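Local coordinates for protein HP0721 (Helicobacter pylori, PDB 2XRH) that is a secreted protein of unknown function, of the DUF1104 family, whose truncated form binds nicotinic acid in the crystal, at residues Lys55-Glu59 with Phe96-Ser100. Residues are numbered along the deposited sequence; the frame is centred on the assembly and turned at random.
Sequences KQLHE and FGLRS. With NIO (nicotinic acid), chain B.
Leu98 O is gripped by His58 through two of its groups, one strong and one weak. The ring nitrogen His58 ND1 donates to Leu98 O over 2.5 Å. The bond is nearly straight, with 167° at the hydrogen, but its exact length is doubtful because it is so short. A weaker CA-H...O contact from His58 CA to Leu98 O supports it at 3.2 Å. In this all-helical fold the tail that ends the truncated construct, after helix 70-86, packs here on helix 47-65. A short 3-10 turn at Leu98 and Arg99 meets the side of that helix.

His58 CG lies beside its own backbone N and anti to the carbonyl carbon (chi1 -72°). The ring thereby reaches the tail, and the Leu98 carbonyl meets its edge, near the ring plane. The carboxylate at the cut end of the construct, on Ser100, lies over one face, with Ser100 OXT 3.6 Å above the plane of the His58 ring and offset toward the rim. In this truncated form its charge may polarise the imidazole. His58 ND1 is 3.4 Å from Ser100 O, but the angle is too poor for a hydrogen bond. The ring also stacks with His54, one helical turn earlier.

Leu98 splits its two methyls between helix and ligand. Leu98 CD2 packs against Leu57 CB at 4.3 Å. Leu98 CD1 lies 3.7 Å from C1 of nicotinic acid. Leu98 is thus part of the ligand pocket, where Arg76 hydrogen-bonds the ligand.

The CB of Arg99 points away from segment 55-59. Its guanidinium forms salt bridges with Asp66 and with Glu74 of the second subunit. Ser100 OG ties the end of the tail back to Gly97 O, 2.8 Å away, from a position 35° out of the carbonyl plane.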
loop_
_atom_site.group_PDB
_atom_site.type_symbol
_atom_site.label_atom_id
_atom_site.label_comp_id
_atom_site.label_asym_id
_atom_site.label_seq_id
_atom_site.Cartn_x
_atom_site.Cartn_y
_atom_site.Cartn_z
ATOM N N LYS A 55 -7.016 17.447 -0.922
ATOM C CA LYS A 55 -7.306 16.970 0.422
ATOM C C LYS A 55 -8.609 16.193 0.465
ATOM O O LYS A 55 -8.698 15.133 1.122
ATOM C CB LYS A 55 -7.344 18.139 1.414
ATOM C CG LYS A 55 -7.536 17.768 2.888
ATOM C CD LYS A 55 -7.587 19.073 3.719
ATOM C CE LYS A 55 -7.619 18.881 5.224
ATOM N NZ LYS A 55 -8.014 20.151 5.886
ATOM N N GLN A 56 -9.619 16.696 -0.201
ATOM C CA GLN A 56 -10.900 15.995 -0.281
ATOM C C GLN A 56 -10.767 14.654 -0.967
ATOM O O GLN A 56 -11.329 13.646 -0.515
ATOM C CB GLN A 56 -11.961 16.839 -0.978
ATOM C CG GLN A 56 -12.323 18.083 -0.231
ATOM C CD GLN A 56 -12.801 17.745 1.162
ATOM O OE1 GLN A 56 -13.764 17.001 1.309
ATOM N NE2 GLN A 56 -12.094 18.235 2.195
ATOM N N LEU A 57 -9.963 14.606 -2.016
ATOM C CA LEU A 57 -9.766 13.339 -2.737
ATOM C C LEU A 57 -9.134 12.330 -1.778
ATOM O O LEU A 57 -9.560 11.155 -1.704
ATOM C CB LEU A 57 -8.875 13.508 -3.964
ATOM C CG LEU A 57 -9.446 14.168 -5.191
ATOM C CD1 LEU A 57 -8.289 14.446 -6.152
ATOM C CD2 LEU A 57 -10.487 13.301 -5.814
ATOM N N HIS A 58 -8.131 12.778 -1.022
ATOM C CA HIS A 58 -7.488 11.887 -0.061
ATOM C C HIS A 58 -8.465 11.439 1.036
ATOM O O HIS A 58 -8.506 10.263 1.412
ATOM C CB HIS A 58 -6.277 12.577 0.591
ATOM C CG HIS A 58 -5.076 12.751 -0.316
ATOM N ND1 HIS A 58 -4.674 11.804 -1.235
ATOM C CD2 HIS A 58 -4.192 13.781 -0.439
ATOM C CE1 HIS A 58 -3.608 12.231 -1.891
ATOM N NE2 HIS A 58 -3.288 13.431 -1.424
ATOM N N GLU A 59 -9.229 12.387 1.579
ATOM C CA GLU A 59 -10.185 12.074 2.642
ATOM C C GLU A 59 -11.229 11.093 2.181
ATOM O O GLU A 59 -11.555 10.142 2.887
ATOM C CB GLU A 59 -10.819 13.328 3.204
ATOM C CG GLU A 59 -9.776 14.158 3.916
ATOM C CD GLU A 59 -10.337 15.371 4.606
ATOM O OE1 GLU A 59 -11.522 15.686 4.394
ATOM O OE2 GLU A 59 -9.581 16.008 5.371
ATOM N N PHE A 96 -0.808 2.781 -2.129
ATOM C CA PHE A 96 -2.134 2.987 -1.463
ATOM C C PHE A 96 -2.984 4.001 -2.241
ATOM O O PHE A 96 -4.073 4.379 -1.786
ATOM C CB PHE A 96 -2.025 3.465 0.020
ATOM C CG PHE A 96 -1.697 2.378 1.061
ATOM C CD1 PHE A 96 -2.669 1.734 1.809
ATOM C CD2 PHE A 96 -0.357 2.130 1.431
ATOM C CE1 PHE A 96 -2.339 0.739 2.741
ATOM C CE2 PHE A 96 -0.019 1.162 2.406
ATOM C CZ PHE A 96 -1.022 0.465 3.069
ATOM N N GLY A 97 -2.492 4.487 -3.377
ATOM C CA GLY A 97 -3.191 5.437 -4.214
ATOM C C GLY A 97 -3.577 6.747 -3.561
ATOM O O GLY A 97 -2.776 7.398 -2.877
ATOM N N LEU A 98 -4.850 7.123 -3.744
ATOM C CA LEU A 98 -5.317 8.397 -3.315
ATOM C C LEU A 98 -5.503 8.455 -1.812
ATOM O O LEU A 98 -5.679 9.531 -1.296
ATOM C CB LEU A 98 -6.632 8.782 -4.020
ATOM C CG LEU A 98 -6.543 9.417 -5.406
ATOM C CD1 LEU A 98 -7.924 9.486 -6.061
ATOM C CD2 LEU A 98 -5.808 10.774 -5.370
ATOM N N ARG A 99 -5.463 7.329 -1.083
ATOM C CA ARG A 99 -5.622 7.412 0.374
ATOM C C ARG A 99 -4.602 8.304 0.967
ATOM O O ARG A 99 -4.950 9.064 1.850
ATOM C CB ARG A 99 -5.498 6.065 1.116
ATOM C CG ARG A 99 -6.383 5.054 0.755
ATOM C CD ARG A 99 -6.094 3.760 1.532
ATOM N NE ARG A 99 -5.914 3.959 2.985
ATOM C CZ ARG A 99 -6.867 3.939 3.903
ATOM N NH1 ARG A 99 -8.120 3.718 3.591
ATOM N NH2 ARG A 99 -6.564 4.132 5.177
ATOM N N SER A 100 -3.402 8.252 0.387
ATOM C CA SER A 100 -2.163 8.790 0.905
ATOM C C SER A 100 -1.722 10.078 0.165
ATOM O O SER A 100 -1.687 10.151 -1.078
ATOM C CB SER A 100 -1.114 7.673 0.729
ATOM O OG SER A 100 -1.251 7.065 -0.549
ATOM O OXT SER A 100 -1.370 11.125 0.743
HETATM N N NIO B . -6.453 7.857 -9.667
HETATM C C1 NIO B . -7.194 7.089 -8.842
HETATM C C2 NIO B . -6.571 6.243 -7.907
HETATM C C3 NIO B . -5.210 6.159 -7.843
HETATM C C4 NIO B . -4.484 6.966 -8.706
HETATM C C5 NIO B . -5.127 7.803 -9.614
HETATM C C6 NIO B . -7.381 5.328 -7.062
HETATM O O1 NIO B . -6.845 4.231 -6.730
HETATM O O2 NIO B . -8.549 5.625 -6.781
#